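PDB 3F4S: putative uncharacterized protein from Wolbachia pipientis, which is a thioredoxin-fold oxidoreductase of the DsbA type, which probably introduces disulfide bonds into substrate proteins through a CxxC motif at the start of a helix. Local coordinates for residues I41-Y46 with N60-I65; F112-S117 with Q130-L135; F175-N180 with T203-K208. The protein carries 1 engineered substitution. One frame throughout, in Å; residues are numbered along the deposited sequence.

Contact 1. Residues I41-Y46 with N60-I65; sequences ILMIEY and NVFPKI
In the thioredoxin fold of this DsbA-like protein, the strand 41-47 meets the helix 62-70 where Phe62 reaches Met43 and Glu45. The sulfur comes to the rim of the ring: Met43 SD lies 4.3 Å from Phe62 CE1, close to the ring plane, so the thioether meets the edge of the aromatic group. Met43 gets there by a chain extended as far as SD, with CG anti to the backbone N (chi1 166°) and SD anti to CA. Glu45, two residues on and pointing to the same side of the strand, approaches the same ring carbon obliquely, with OE1 4.4 Å from Phe62 CE1. The backbones stay well apart, Met43 CA and Ile65 CA being 10.7 Å from each other, and side chains span the gap. This is the layering of a helix on a central sheet, here between the first long strand and the helix that follows the one opening with the Cys51-Cys54 disulfide. Ile65, one helical turn after Phe62, also points toward the strand and packs on Met75, Leu199 and Phe202. The carboxylate of Glu45 is buried but bonded at both oxygens, OE1 to Tyr77 OH and OE2 to His58 NE2, which should fix its rotation. It lies near the CxxC residues without touching them. The rings of Tyr77 and His58 also meet that of Phe62.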
ATOM      1  N   ILE A  41      -6.026 -11.623  10.143  1.00 29.65           N
ATOM      2  CA  ILE A  41      -4.798 -11.602   9.356  1.00 29.31           C
ATOM      3  C   ILE A  41      -4.419 -10.173   8.997  1.00 29.14           C
ATOM      4  O   ILE A  41      -5.287  -9.317   8.835  1.00 29.40           O
ATOM      5  CB  ILE A  41      -4.945 -12.443   8.062  1.00 27.77           C
ATOM      6  CG1 ILE A  41      -5.337 -13.882   8.415  1.00 29.14           C
ATOM      7  CG2 ILE A  41      -3.662 -12.405   7.221  1.00 27.55           C
ATOM      8  CD1 ILE A  41      -4.398 -14.549   9.407  1.00 30.81           C
ATOM      9  N   LEU A  42      -3.117  -9.923   8.882  1.00 27.67           N
ATOM     10  CA  LEU A  42      -2.595  -8.612   8.514  1.00 26.66           C
ATOM     11  C   LEU A  42      -1.741  -8.710   7.257  1.00 24.54           C
ATOM     12  O   LEU A  42      -0.866  -9.569   7.165  1.00 25.01           O
ATOM     13  CB  LEU A  42      -1.737  -8.049   9.649  1.00 27.27           C
ATOM     14  CG  LEU A  42      -0.900  -6.811   9.304  1.00 28.56           C
ATOM     15  CD1 LEU A  42      -1.799  -5.668   8.867  1.00 28.08           C
ATOM     16  CD2 LEU A  42      -0.030  -6.395  10.490  1.00 30.67           C
ATOM     17  N   MET A  43      -1.988  -7.825   6.296  1.00 22.62           N
ATOM     18  CA  MET A  43      -1.111  -7.678   5.139  1.00 22.67           C
ATOM     19  C   MET A  43      -0.585  -6.253   5.076  1.00 22.51           C
ATOM     20  O   MET A  43      -1.362  -5.298   5.071  1.00 23.39           O
ATOM     21  CB  MET A  43      -1.831  -8.008   3.828  1.00 23.39           C
ATOM     22  CG  MET A  43      -1.063  -7.547   2.581  1.00 22.49           C
ATOM     23  SD  MET A  43      -1.926  -7.872   1.033  1.00 24.65           S
ATOM     24  CE  MET A  43      -1.798  -9.652   0.943  1.00 27.44           C
ATOM     25  N   ILE A  44       0.737  -6.117   5.036  1.00 21.61           N
ATOM     26  CA  ILE A  44       1.376  -4.830   4.802  1.00 19.96           C
ATOM     27  C   ILE A  44       2.039  -4.904   3.441  1.00 19.97           C
ATOM     28  O   ILE A  44       2.799  -5.825   3.175  1.00 22.30           O
ATOM     29  CB  ILE A  44       2.444  -4.524   5.874  1.00 20.95           C
ATOM     30  CG1 ILE A  44       1.788  -4.396   7.253  1.00 23.35           C
ATOM     31  CG2 ILE A  44       3.229  -3.249   5.520  1.00 23.33           C
ATOM     32  CD1 ILE A  44       2.777  -4.383   8.415  1.00 24.27           C
ATOM     33  N   GLU A  45       1.721  -3.954   2.572  1.00 19.13           N
ATOM     34  CA  GLU A  45       2.316  -3.900   1.249  1.00 18.54           C
ATOM     35  C   GLU A  45       3.133  -2.624   1.099  1.00 17.75           C
ATOM     36  O   GLU A  45       2.646  -1.534   1.410  1.00 19.71           O
ATOM     37  CB  GLU A  45       1.229  -3.926   0.165  1.00 18.59           C
ATOM     38  CG  GLU A  45       1.793  -3.700  -1.229  1.00 17.89           C
ATOM     39  CD  GLU A  45       0.726  -3.627  -2.326  1.00 18.19           C
ATOM     40  OE1 GLU A  45      -0.472  -3.858  -2.040  1.00 21.23           O
ATOM     41  OE2 GLU A  45       1.092  -3.340  -3.485  1.00 19.60           O
ATOM     42  N   TYR A  46       4.369  -2.758   0.623  1.00 17.55           N
ATOM     43  CA  TYR A  46       5.147  -1.614   0.161  1.00 19.13           C
ATOM     44  C   TYR A  46       5.216  -1.650  -1.360  1.00 18.15           C
ATOM     45  O   TYR A  46       5.599  -2.664  -1.947  1.00 18.83           O
ATOM     46  CB  TYR A  46       6.571  -1.660   0.710  1.00 20.65           C
ATOM     47  CG  TYR A  46       6.711  -1.320   2.174  1.00 20.21           C
ATOM     48  CD1 TYR A  46       6.948  -0.010   2.585  1.00 18.86           C
ATOM     49  CD2 TYR A  46       6.622  -2.310   3.146  1.00 21.76           C
ATOM     50  CE1 TYR A  46       7.095   0.306   3.934  1.00 19.16           C
ATOM     51  CE2 TYR A  46       6.763  -2.007   4.494  1.00 21.62           C
ATOM     52  CZ  TYR A  46       6.997  -0.700   4.881  1.00 21.31           C
ATOM     53  OH  TYR A  46       7.147  -0.408   6.211  1.00 23.75           O
ATOM     54  N   ASN A  60      -5.100  -6.750 -11.693  1.00 22.55           N
ATOM     55  CA  ASN A  60      -5.559  -8.104 -11.993  1.00 24.25           C
ATOM     56  C   ASN A  60      -5.641  -9.105 -10.853  1.00 23.30           C
ATOM     57  O   ASN A  60      -6.290 -10.142 -10.990  1.00 25.00           O
ATOM     58  CB  ASN A  60      -4.718  -8.682 -13.116  1.00 26.30           C
ATOM     59  CG  ASN A  60      -4.842  -7.870 -14.387  1.00 29.31           C
ATOM     60  OD1 ASN A  60      -5.935  -7.420 -14.743  1.00 33.36           O
ATOM     61  ND2 ASN A  60      -3.732  -7.659 -15.067  1.00 29.23           N
ATOM     62  N   VAL A  61      -4.985  -8.804  -9.742  1.00 20.56           N
ATOM     63  CA  VAL A  61      -4.963  -9.733  -8.627  1.00 18.86           C
ATOM     64  C   VAL A  61      -5.580  -9.132  -7.378  1.00 20.25           C
ATOM     65  O   VAL A  61      -6.404  -9.764  -6.719  1.00 21.41           O
ATOM     66  CB  VAL A  61      -3.530 -10.203  -8.299  1.00 19.34           C
ATOM     67  CG1 VAL A  61      -3.565 -11.236  -7.179  1.00 20.61           C
ATOM     68  CG2 VAL A  61      -2.861 -10.785  -9.540  1.00 21.76           C
ATOM     69  N   PHE A  62      -5.184  -7.909  -7.044  1.00 18.88           N
ATOM     70  CA  PHE A  62      -5.666  -7.312  -5.806  1.00 19.51           C
ATOM     71  C   PHE A  62      -7.186  -7.213  -5.639  1.00 20.10           C
ATOM     72  O   PHE A  62      -7.688  -7.427  -4.535  1.00 21.54           O
ATOM     73  CB  PHE A  62      -5.008  -5.962  -5.513  1.00 20.28           C
ATOM     74  CG  PHE A  62      -5.150  -5.555  -4.080  1.00 21.69           C
ATOM     75  CD1 PHE A  62      -4.308  -6.089  -3.116  1.00 24.27           C
ATOM     76  CD2 PHE A  62      -6.149  -4.683  -3.685  1.00 22.73           C
ATOM     77  CE1 PHE A  62      -4.439  -5.749  -1.787  1.00 23.69           C
ATOM     78  CE2 PHE A  62      -6.301  -4.339  -2.346  1.00 23.60           C
ATOM     79  CZ  PHE A  62      -5.437  -4.867  -1.395  1.00 23.72           C
ATOM     80  N   PRO A  63      -7.925  -6.876  -6.713  1.00 20.70           N
ATOM     81  CA  PRO A  63      -9.378  -6.771  -6.522  1.00 22.85           C
ATOM     82  C   PRO A  63      -9.980  -8.056  -5.943  1.00 23.73           C
ATOM     83  O   PRO A  63     -10.885  -7.984  -5.105  1.00 25.21           O
ATOM     84  CB  PRO A  63      -9.897  -6.500  -7.936  1.00 22.64           C
ATOM     85  CG  PRO A  63      -8.734  -5.809  -8.625  1.00 21.98           C
ATOM     86  CD  PRO A  63      -7.505  -6.466  -8.067  1.00 19.14           C
ATOM     87  N   LYS A  64      -9.475  -9.212  -6.368  1.00 23.64           N
ATOM     88  CA  LYS A  64      -9.986 -10.492  -5.875  1.00 27.71           C
ATOM     89  C   LYS A  64      -9.546 -10.744  -4.436  1.00 27.17           C
ATOM     90  O   LYS A  64     -10.286 -11.328  -3.643  1.00 28.27           O
ATOM     91  CB  LYS A  64      -9.541 -11.650  -6.777  1.00 29.54           C
ATOM     92  CG  LYS A  64     -10.324 -11.773  -8.084  1.00 32.76           C
ATOM     93  N   ILE A  65      -8.333 -10.310  -4.099  1.00 23.89           N
ATOM     94  CA  ILE A  65      -7.868 -10.387  -2.721  1.00 23.83           C
ATOM     95  C   ILE A  65      -8.768  -9.538  -1.818  1.00 25.36           C
ATOM     96  O   ILE A  65      -9.177  -9.971  -0.734  1.00 24.96           O
ATOM     97  CB  ILE A  65      -6.391  -9.935  -2.587  1.00 23.67           C
ATOM     98  CG1 ILE A  65      -5.457 -10.942  -3.267  1.00 23.46           C
ATOM     99  CG2 ILE A  65      -6.016  -9.754  -1.122  1.00 25.64           C
ATOM    100  CD1 ILE A  65      -4.003 -10.537  -3.247  1.00 24.45           C
TER

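Contact 2. Residues F112-S117 with Q130-L135; sequences FNSIDS and QRIAAL
The flat guanidinium of Arg131 meets Ser114 and Ser117 along its edge, through its two terminal nitrogens. Ser117 OG lies in the guanidinium plane, 3.1 Å from Arg131 NH2. In the conformer described here, one of two modelled for Ser114, Arg131 NH1 donates a hydrogen bond of 2.9 Å to Ser114 OG, but the hydroxyl is tilted 29° out of the plane and the N-H...O angle is only 134°, so the bond is bent. A water links the two sides further, accepting from Arg131 NH2 at 2.9 Å and giving a weak bond to Ser114 OG. The contact joins the helix 127-135 to the turn after the helix 101-113, within the helical part of this DsbA-like protein. Ser114 is the first residue to leave helical geometry there, and in the same conformer its OG is also hydrogen-bonded to Ala110 O, back in the helix. A short 3-10 segment then brings Ser117 alongside, Ser117 N donating to Ser114 O at 2.7 Å. Arg131 leaves its helix with CG anti to the backbone N (chi1 178°), then bends at chi2 and chi3 to carry the guanidinium across. Next to these polar groups, Ile132 CD1 comes within 4.4 Å of Ser114 OG, while the isoleucine packs on Phe107 and Val111 of the helix 101-113.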
ATOM      1  N   PHE A 112      -2.370   3.560  -9.926  1.00 15.43           N
ATOM      2  CA  PHE A 112      -1.932   2.274 -10.487  1.00 16.91           C
ATOM      3  C   PHE A 112      -2.602   2.002 -11.846  1.00 16.48           C
ATOM      4  O   PHE A 112      -1.933   1.640 -12.823  1.00 17.02           O
ATOM      5  CB  PHE A 112      -2.279   1.115  -9.554  1.00 16.44           C
ATOM      6  CG  PHE A 112      -1.333   0.917  -8.402  1.00 16.66           C
ATOM      7  CD1 PHE A 112       0.036   0.774  -8.599  1.00 18.60           C
ATOM      8  CD2 PHE A 112      -1.837   0.793  -7.117  1.00 16.62           C
ATOM      9  CE1 PHE A 112       0.893   0.543  -7.514  1.00 16.81           C
ATOM     10  CE2 PHE A 112      -0.998   0.563  -6.030  1.00 17.13           C
ATOM     11  CZ  PHE A 112       0.369   0.442  -6.227  1.00 18.56           C
ATOM     12  N   ASN A 113      -3.922   2.182 -11.893  0.50 15.23           N
ATOM     13  CA  ASN A 113      -4.709   1.896 -13.089  0.50 16.12           C
ATOM     14  C   ASN A 113      -4.307   2.736 -14.289  0.50 14.84           C
ATOM     15  O   ASN A 113      -4.491   2.326 -15.431  0.50 15.57           O
ATOM     16  CB  ASN A 113      -6.199   2.122 -12.816  0.50 16.84           C
ATOM     17  CG  ASN A 113      -6.846   0.952 -12.121  0.50 21.82           C
ATOM     18  OD1 ASN A 113      -6.292  -0.144 -12.088  0.50 25.90           O
ATOM     19  ND2 ASN A 113      -8.028   1.177 -11.563  0.50 21.35           N
ATOM     20  N   SER A 114      -3.766   3.918 -14.028  0.70 13.86           N
ATOM     21  CA  SER A 114      -3.514   4.873 -15.100  0.70 15.63           C
ATOM     22  C   SER A 114      -2.041   4.938 -15.507  0.70 14.91           C
ATOM     23  O   SER A 114      -1.617   5.875 -16.183  0.70 15.87           O
ATOM     24  CB  SER A 114      -4.022   6.256 -14.693  0.70 18.09           C
ATOM     25  OG  SER A 114      -5.411   6.210 -14.411  0.70 19.58           O
ATOM     26  N   ILE A 115      -1.271   3.929 -15.119  1.00 14.64           N
ATOM     27  CA  ILE A 115       0.176   3.953 -15.328  1.00 15.68           C
ATOM     28  C   ILE A 115       0.596   4.291 -16.772  1.00 14.93           C
ATOM     29  O   ILE A 115       1.586   5.002 -16.974  1.00 14.99           O
ATOM     30  CB  ILE A 115       0.841   2.628 -14.858  1.00 16.00           C
ATOM     31  CG1 ILE A 115       2.370   2.752 -14.852  1.00 15.21           C
ATOM     32  CG2 ILE A 115       0.391   1.461 -15.718  1.00 15.74           C
ATOM     33  CD1 ILE A 115       3.056   1.605 -14.151  1.00 17.24           C
ATOM     34  N   ASP A 116      -0.149   3.804 -17.767  1.00 15.97           N
ATOM     35  CA  ASP A 116       0.176   4.087 -19.177  1.00 14.77           C
ATOM     36  C   ASP A 116       0.052   5.571 -19.537  1.00 15.08           C
ATOM     37  O   ASP A 116       0.475   5.990 -20.623  1.00 18.05           O
ATOM     38  CB  ASP A 116      -0.723   3.301 -20.142  1.00 16.70           C
ATOM     39  CG  ASP A 116      -0.452   1.803 -20.143  1.00 19.00           C
ATOM     40  OD1 ASP A 116       0.387   1.308 -19.359  1.00 18.27           O
ATOM     41  OD2 ASP A 116      -1.116   1.112 -20.941  1.00 24.52           O
ATOM     42  N   SER A 117      -0.549   6.360 -18.650  1.00 15.17           N
ATOM     43  CA  SER A 117      -0.880   7.743 -18.982  1.00 16.79           C
ATOM     44  C   SER A 117       0.096   8.802 -18.465  1.00 17.27           C
ATOM     45  O   SER A 117      -0.090   9.989 -18.737  1.00 17.24           O
ATOM     46  CB  SER A 117      -2.298   8.084 -18.524  1.00 16.99           C
ATOM     47  OG  SER A 117      -3.261   7.349 -19.247  1.00 20.40           O
ATOM     48  N   GLN A 130      -3.412  15.750 -12.158  1.00 17.24           N
ATOM     49  CA  GLN A 130      -4.449  16.767 -12.354  1.00 18.16           C
ATOM     50  C   GLN A 130      -5.747  16.107 -12.808  1.00 17.78           C
ATOM     51  O   GLN A 130      -6.831  16.484 -12.366  1.00 19.04           O
ATOM     52  CB  GLN A 130      -4.030  17.816 -13.387  1.00 18.79           C
ATOM     53  CG  GLN A 130      -2.772  18.598 -13.039  1.00 20.02           C
ATOM     54  CD  GLN A 130      -2.398  19.616 -14.107  1.00 25.55           C
ATOM     55  OE1 GLN A 130      -3.138  19.834 -15.071  1.00 29.68           O
ATOM     56  NE2 GLN A 130      -1.252  20.257 -13.931  1.00 27.30           N
ATOM     57  N   ARG A 131      -5.629  15.119 -13.690  1.00 16.98           N
ATOM     58  CA  ARG A 131      -6.801  14.418 -14.197  1.00 18.25           C
ATOM     59  C   ARG A 131      -7.485  13.628 -13.085  1.00 16.10           C
ATOM     60  O   ARG A 131      -8.708  13.685 -12.913  1.00 17.54           O
ATOM     61  CB  ARG A 131      -6.423  13.503 -15.365  1.00 17.81           C
ATOM     62  CG  ARG A 131      -7.601  12.696 -15.917  1.00 17.94           C
ATOM     63  CD  ARG A 131      -7.441  11.225 -15.599  1.00 20.30           C
ATOM     64  NE  ARG A 131      -6.526  10.586 -16.544  1.00 21.29           N
ATOM     65  CZ  ARG A 131      -6.231   9.292 -16.554  1.00 27.63           C
ATOM     66  NH1 ARG A 131      -6.750   8.467 -15.650  1.00 30.01           N
ATOM     67  NH2 ARG A 131      -5.404   8.824 -17.472  1.00 31.69           N
ATOM     68  N   ILE A 132      -6.693  12.899 -12.318  1.00 15.24           N
ATOM     69  CA  ILE A 132      -7.247  12.109 -11.226  1.00 16.80           C
ATOM     70  C   ILE A 132      -7.890  13.007 -10.166  1.00 16.95           C
ATOM     71  O   ILE A 132      -8.960  12.693  -9.635  1.00 18.16           O
ATOM     72  CB  ILE A 132      -6.186  11.183 -10.614  1.00 16.37           C
ATOM     73  CG1 ILE A 132      -5.809  10.097 -11.635  1.00 17.55           C
ATOM     74  CG2 ILE A 132      -6.696  10.584  -9.304  1.00 17.11           C
ATOM     75  CD1 ILE A 132      -4.663   9.181 -11.204  1.00 18.93           C
ATOM     76  N   ALA A 133      -7.239  14.126  -9.866  1.00 16.74           N
ATOM     77  CA  ALA A 133      -7.777  15.107  -8.932  1.00 17.45           C
ATOM     78  C   ALA A 133      -9.124  15.648  -9.419  1.00 18.53           C
ATOM     79  O   ALA A 133     -10.086  15.729  -8.658  1.00 21.67           O
ATOM     80  CB  ALA A 133      -6.785  16.244  -8.738  1.00 20.69           C
ATOM     81  N   ALA A 134      -9.204  16.000 -10.696  1.00 17.86           N
ATOM     82  CA  ALA A 134     -10.453  16.522 -11.236  1.00 20.22           C
ATOM     83  C   ALA A 134     -11.572  15.480 -11.151  1.00 18.92           C
ATOM     84  O   ALA A 134     -12.693  15.783 -10.735  1.00 19.57           O
ATOM     85  CB  ALA A 134     -10.264  16.997 -12.668  1.00 19.82           C
ATOM     86  N   LEU A 135     -11.259  14.246 -11.536  1.00 18.82           N
ATOM     87  CA  LEU A 135     -12.251  13.178 -11.518  1.00 18.75           C
ATOM     88  C   LEU A 135     -12.763  12.906 -10.106  1.00 19.72           C
ATOM     89  O   LEU A 135     -13.873  12.401  -9.931  1.00 20.74           O
ATOM     90  CB  LEU A 135     -11.689  11.900 -12.149  1.00 19.10           C
ATOM     91  CG  LEU A 135     -11.526  11.912 -13.674  1.00 19.93           C
ATOM     92  CD1 LEU A 135     -10.729  10.687 -14.148  1.00 20.97           C
ATOM     93  CD2 LEU A 135     -12.886  11.986 -14.377  1.00 21.10           C
TER
HETATM   94  O   HOH W   1      -6.072   5.986 -17.694  1.00 29.20           O

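Contact 3. Residues F175-N180 with T203-K208; sequences FFIKLN and TNVIDK
Apolar contact joins Ile177 of the strand 174-179 to Val205 and Ile206 of the helix 199-216, with each branch of the isoleucine meeting a different partner. Ile177 CD1 lies 4.0 Å from Val205 CG1, and the two side chains cross at a slant. Ile177 CG2 faces the neighbouring residue, 4.2 Å from Ile206 CG1. The split follows from chi1 of -51°, which sets CG1 beside the backbone N and CG2 anti to it. The helix comes fairly close, since Ile177 CA and Ile206 CA are 7.6 Å apart, and about 110 Å² is buried in all.

A hydrogen bond within the strand segment, which does not join it to the helix, runs from Lys178 NZ to Leu179 O at 3.1 Å, with a C=O...N angle of 161°, so the curled lysine chain holds its ammonium almost in line with that carbonyl.

The side chain of Ile177 fills in between the sheet and the helix 199-216 of the thioredoxin fold. On the sheet it touches Met43 of the strand 41-47 and His193 of the strand 192-194, which Val205 also touches. On the helical side, Ile206 packs on Tyr69 of the helix 62-70, tying the helix 199-216 to its neighbour as well as to the sheet.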
ATOM      1  N   PHE A 175       5.392  -7.729   0.214  1.00 19.39           N
ATOM      2  CA  PHE A 175       4.237  -7.975   1.071  1.00 19.00           C
ATOM      3  C   PHE A 175       4.657  -8.696   2.331  1.00 21.43           C
ATOM      4  O   PHE A 175       5.445  -9.640   2.286  1.00 23.75           O
ATOM      5  CB  PHE A 175       3.210  -8.852   0.346  1.00 19.53           C
ATOM      6  CG  PHE A 175       2.773  -8.307  -0.977  1.00 21.13           C
ATOM      7  CD1 PHE A 175       1.634  -7.522  -1.077  1.00 22.71           C
ATOM      8  CD2 PHE A 175       3.496  -8.583  -2.128  1.00 22.50           C
ATOM      9  CE1 PHE A 175       1.230  -7.014  -2.297  1.00 23.86           C
ATOM     10  CE2 PHE A 175       3.094  -8.076  -3.353  1.00 23.55           C
ATOM     11  CZ  PHE A 175       1.960  -7.290  -3.435  1.00 23.73           C
ATOM     12  N   PHE A 176       4.120  -8.256   3.458  1.00 21.15           N
ATOM     13  CA  PHE A 176       4.290  -8.983   4.702  1.00 22.15           C
ATOM     14  C   PHE A 176       2.914  -9.452   5.127  1.00 22.05           C
ATOM     15  O   PHE A 176       1.995  -8.645   5.280  1.00 23.84           O
ATOM     16  CB  PHE A 176       4.930  -8.098   5.770  1.00 22.72           C
ATOM     17  CG  PHE A 176       6.311  -7.627   5.413  1.00 24.77           C
ATOM     18  CD1 PHE A 176       7.421  -8.415   5.683  1.00 26.46           C
ATOM     19  CD2 PHE A 176       6.500  -6.402   4.793  1.00 26.24           C
ATOM     20  CE1 PHE A 176       8.691  -7.986   5.349  1.00 26.34           C
ATOM     21  CE2 PHE A 176       7.767  -5.965   4.455  1.00 26.32           C
ATOM     22  CZ  PHE A 176       8.865  -6.762   4.731  1.00 27.36           C
ATOM     23  N   ILE A 177       2.772 -10.763   5.292  1.00 22.57           N
ATOM     24  CA  ILE A 177       1.496 -11.360   5.659  1.00 23.53           C
ATOM     25  C   ILE A 177       1.666 -12.195   6.926  1.00 25.41           C
ATOM     26  O   ILE A 177       2.457 -13.138   6.960  1.00 26.96           O
ATOM     27  CB  ILE A 177       0.932 -12.233   4.524  1.00 25.63           C
ATOM     28  CG1 ILE A 177       0.917 -11.453   3.205  1.00 23.33           C
ATOM     29  CG2 ILE A 177      -0.471 -12.733   4.886  1.00 26.26           C
ATOM     30  CD1 ILE A 177       0.608 -12.306   1.993  1.00 23.12           C
ATOM     31  N   LYS A 178       0.924 -11.838   7.967  1.00 25.10           N
ATOM     32  CA  LYS A 178       1.131 -12.430   9.278  1.00 27.59           C
ATOM     33  C   LYS A 178      -0.144 -12.343  10.101  1.00 29.37           C
ATOM     34  O   LYS A 178      -1.110 -11.684   9.707  1.00 28.94           O
ATOM     35  CB  LYS A 178       2.273 -11.708  10.008  1.00 28.46           C
ATOM     36  CG  LYS A 178       1.979 -10.243  10.300  1.00 31.84           C
ATOM     37  CD  LYS A 178       3.202  -9.494  10.825  1.00 35.87           C
ATOM     38  CE  LYS A 178       3.722 -10.104  12.119  1.00 39.40           C
ATOM     39  NZ  LYS A 178       2.694 -10.141  13.199  1.00 42.08           N
ATOM     40  N   LEU A 179      -0.147 -13.015  11.244  1.00 31.25           N
ATOM     41  CA  LEU A 179      -1.252 -12.900  12.178  1.00 32.62           C
ATOM     42  C   LEU A 179      -1.312 -11.466  12.669  1.00 34.60           C
ATOM     43  O   LEU A 179      -0.284 -10.853  12.959  1.00 35.87           O
ATOM     44  CB  LEU A 179      -1.059 -13.850  13.355  1.00 35.17           C
ATOM     45  CG  LEU A 179      -1.013 -15.326  12.970  1.00 38.74           C
ATOM     46  CD1 LEU A 179      -0.737 -16.188  14.194  1.00 41.32           C
ATOM     47  CD2 LEU A 179      -2.310 -15.733  12.293  1.00 40.04           C
ATOM     48  N   ASN A 180      -2.517 -10.920  12.739  1.00 34.62           N
ATOM     49  CA  ASN A 180      -2.693  -9.568  13.229  1.00 36.49           C
ATOM     50  C   ASN A 180      -2.687  -9.571  14.757  1.00 38.52           C
ATOM     51  O   ASN A 180      -3.695  -9.269  15.384  1.00 37.74           O
ATOM     52  CB  ASN A 180      -3.994  -8.978  12.680  1.00 34.89           C
ATOM     53  CG  ASN A 180      -4.151  -7.501  12.989  1.00 34.99           C
ATOM     54  OD1 ASN A 180      -3.178  -6.800  13.278  1.00 35.66           O
ATOM     55  ND2 ASN A 180      -5.385  -7.018  12.923  1.00 33.94           N
ATOM     56  N   THR A 203      -3.957 -16.771  -2.125  1.00 25.99           N
ATOM     57  CA  THR A 203      -5.039 -17.504  -1.470  1.00 28.73           C
ATOM     58  C   THR A 203      -4.474 -18.661  -0.645  1.00 29.63           C
ATOM     59  O   THR A 203      -4.953 -18.935   0.448  1.00 31.17           O
ATOM     60  CB  THR A 203      -6.124 -18.019  -2.450  1.00 30.49           C
ATOM     61  OG1 THR A 203      -5.538 -18.914  -3.397  1.00 36.07           O
ATOM     62  CG2 THR A 203      -6.781 -16.864  -3.185  1.00 30.00           C
ATOM     63  N   ASN A 204      -3.446 -19.318  -1.173  0.50 29.73           N
ATOM     64  CA  ASN A 204      -2.785 -20.408  -0.462  0.50 30.74           C
ATOM     65  C   ASN A 204      -2.162 -19.930   0.847  0.50 30.41           C
ATOM     66  O   ASN A 204      -2.370 -20.530   1.903  0.50 31.56           O
ATOM     67  CB  ASN A 204      -1.714 -21.042  -1.352  0.50 32.17           C
ATOM     68  CG  ASN A 204      -0.974 -22.172  -0.663  0.50 33.99           C
ATOM     69  OD1 ASN A 204       0.247 -22.123  -0.510  0.50 36.97           O
ATOM     70  ND2 ASN A 204      -1.708 -23.192  -0.242  0.50 34.17           N
ATOM     71  N   VAL A 205      -1.397 -18.847   0.765  1.00 29.46           N
ATOM     72  CA  VAL A 205      -0.731 -18.268   1.929  1.00 27.07           C
ATOM     73  C   VAL A 205      -1.754 -17.793   2.960  1.00 28.05           C
ATOM     74  O   VAL A 205      -1.657 -18.117   4.147  1.00 27.82           O
ATOM     75  CB  VAL A 205       0.181 -17.079   1.523  1.00 26.98           C
ATOM     76  CG1 VAL A 205       0.591 -16.269   2.745  1.00 26.65           C
ATOM     77  CG2 VAL A 205       1.407 -17.569   0.762  1.00 28.63           C
ATOM     78  N   ILE A 206      -2.744 -17.036   2.502  1.00 25.98           N
ATOM     79  CA  ILE A 206      -3.710 -16.423   3.412  1.00 27.01           C
ATOM     80  C   ILE A 206      -4.658 -17.447   4.041  1.00 29.47           C
ATOM     81  O   ILE A 206      -4.925 -17.396   5.242  1.00 29.69           O
ATOM     82  CB  ILE A 206      -4.494 -15.292   2.719  1.00 24.76           C
ATOM     83  CG1 ILE A 206      -3.548 -14.136   2.381  1.00 22.98           C
ATOM     84  CG2 ILE A 206      -5.616 -14.799   3.610  1.00 26.68           C
ATOM     85  CD1 ILE A 206      -4.130 -13.119   1.414  1.00 23.40           C
ATOM     86  N   ASP A 207      -5.155 -18.384   3.239  1.00 30.47           N
ATOM     87  CA  ASP A 207      -6.018 -19.442   3.767  1.00 32.06           C
ATOM     88  C   ASP A 207      -5.338 -20.224   4.886  1.00 33.45           C
ATOM     89  O   ASP A 207      -5.941 -20.482   5.928  1.00 34.54           O
ATOM     90  CB  ASP A 207      -6.450 -20.400   2.660  1.00 32.61           C
ATOM     91  CG  ASP A 207      -7.547 -19.830   1.792  1.00 34.48           C
ATOM     92  OD1 ASP A 207      -8.049 -18.729   2.107  1.00 35.05           O
ATOM     93  OD2 ASP A 207      -7.910 -20.490   0.796  1.00 35.90           O
ATOM     94  N   LYS A 208      -4.084 -20.607   4.660  1.00 33.22           N
ATOM     95  CA  LYS A 208      -3.327 -21.387   5.637  1.00 34.02           C
ATOM     96  C   LYS A 208      -3.141 -20.609   6.939  1.00 34.81           C
ATOM     97  O   LYS A 208      -3.294 -21.151   8.035  1.00 36.44           O
ATOM     98  CB  LYS A 208      -1.965 -21.776   5.060  1.00 34.56           C
TER

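From the N terminus, contact 1 closes first, bringing the helix 62-70 back against the strand 41-47 over a connection that carries the CxxC helix. Contact 2 then closes a short loop from the turn after the helix 101-113 to the helix 127-135, and contact 3 joins the strand 174-179 to the helix 199-216. The three follow in series, neither nesting nor crossing. Contacts 1 and 3 share the sheet: their strands are antiparallel neighbours, with Ile44 O to Phe176 N and Leu42 N to Lys178 O each 2.8 Å apart, and their centres are 10 Å apart. Contact 2 lies among helices, its centre 21 Å from that of contact 1 and 31 Å from that of contact 3.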